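Protection of telomeres protein 1 (Schizosaccharomyces pombe, PDB 7CUI) binds single-stranded telomeric DNA of the GGTTAC type, protects the 3' overhang of the chromosome end and regulates telomerase and telomere length. Local coordinates at residues A[63-66]-A[67-70]. Sequence-based numbering, arbitrary orientation.
Sequences KSLT and QFAV
L65 and F68 carry the packed side of this turn: their side chains run alongside each other, and methyl CD2 of L65 sits over one face of the F68 ring, 3.5 Å from its centroid, in a CH-pi contact. In L65, CG anti to the carbonyl carbon (chi1 -65°) helps bring the end of the side chain back to F68, although its CB points away from residues 67-70. Two i to i+3 backbone bonds close the turn that brings the two residues together. Q67 N donates to S64 O at 3.0 Å, and F68 N to L65 O at 3.1 Å. W135 of helix 121-135 touches both apolar side chains, and F82 stacks on the F68 ring. Cutting F68 back to an alanine is likely to leave the L65 methyl without its aromatic face and to open a gap against W135 and L131. The other side is loose: Q67 runs out extended past T66, its OE1 still 4.0 Å from S64 OG, and a water bridges T66 O and A69 O. Successive i to i+3 bonds mark a short 3-10 turn, here interrupting strand 49-73 of Pot1's C-terminal domain; from F68 onward the chain pairs with strand 77-87 in a beta hairpin.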
# COMPACT_ATOMS: atom_id res chain seq x y z
N LYS A 63 -7.06 -4.42 9.03
CA LYS A 63 -7.38 -5.82 8.81
C LYS A 63 -8.77 -5.98 8.19
O LYS A 63 -8.98 -6.93 7.44
CB LYS A 63 -7.23 -6.61 10.10
CG LYS A 63 -5.82 -6.62 10.68
CD LYS A 63 -4.78 -7.16 9.72
CE LYS A 63 -3.42 -7.24 10.37
NZ LYS A 63 -2.35 -6.83 9.43
N SER A 64 -9.70 -5.07 8.50
CA SER A 64 -11.01 -5.07 7.87
C SER A 64 -10.98 -4.22 6.61
O SER A 64 -10.59 -3.06 6.68
CB SER A 64 -12.09 -4.54 8.76
OG SER A 64 -12.16 -5.31 9.93
N LEU A 65 -11.44 -4.80 5.50
CA LEU A 65 -11.62 -4.05 4.26
C LEU A 65 -12.71 -3.00 4.47
O LEU A 65 -12.80 -2.03 3.73
CB LEU A 65 -11.99 -5.03 3.14
CG LEU A 65 -10.91 -6.03 2.77
CD1 LEU A 65 -11.14 -6.56 1.36
CD2 LEU A 65 -9.53 -5.41 2.86
N THR A 66 -13.50 -3.21 5.52
CA THR A 66 -14.56 -2.31 5.92
C THR A 66 -13.98 -0.96 6.34
O THR A 66 -14.68 0.05 6.36
CB THR A 66 -15.43 -3.02 6.96
OG1 THR A 66 -16.54 -3.48 6.18
CG2 THR A 66 -15.88 -2.15 8.10
N GLN A 67 -12.67 -0.95 6.64
CA GLN A 67 -12.02 0.24 7.16
C GLN A 67 -11.01 0.77 6.14
O GLN A 67 -10.15 1.58 6.49
CB GLN A 67 -11.38 -0.06 8.52
CG GLN A 67 -12.37 -0.49 9.58
CD GLN A 67 -11.77 -0.67 10.96
OE1 GLN A 67 -11.99 -1.67 11.63
NE2 GLN A 67 -11.01 0.32 11.40
N PHE A 68 -11.14 0.34 4.88
CA PHE A 68 -10.20 0.72 3.84
C PHE A 68 -10.44 2.15 3.35
O PHE A 68 -9.61 2.70 2.64
CB PHE A 68 -10.20 -0.29 2.70
CG PHE A 68 -9.07 -1.29 2.74
CD1 PHE A 68 -8.67 -1.87 3.95
CD2 PHE A 68 -8.41 -1.66 1.58
CE1 PHE A 68 -7.63 -2.79 3.98
CE2 PHE A 68 -7.38 -2.58 1.61
CZ PHE A 68 -6.99 -3.14 2.81
N ALA A 69 -11.59 2.75 3.70
CA ALA A 69 -11.81 4.17 3.46
C ALA A 69 -12.10 4.85 4.79
O ALA A 69 -12.85 4.31 5.60
CB ALA A 69 -12.93 4.39 2.47
N VAL A 70 -11.50 6.03 4.99
CA VAL A 70 -11.66 6.75 6.24
C VAL A 70 -12.34 8.09 5.97
O VAL A 70 -12.30 8.60 4.86
CB VAL A 70 -10.32 6.95 6.98
CG1 VAL A 70 -9.72 5.62 7.42
CG2 VAL A 70 -9.32 7.75 6.16
O HOH W 1 -15.05 2.56 5.31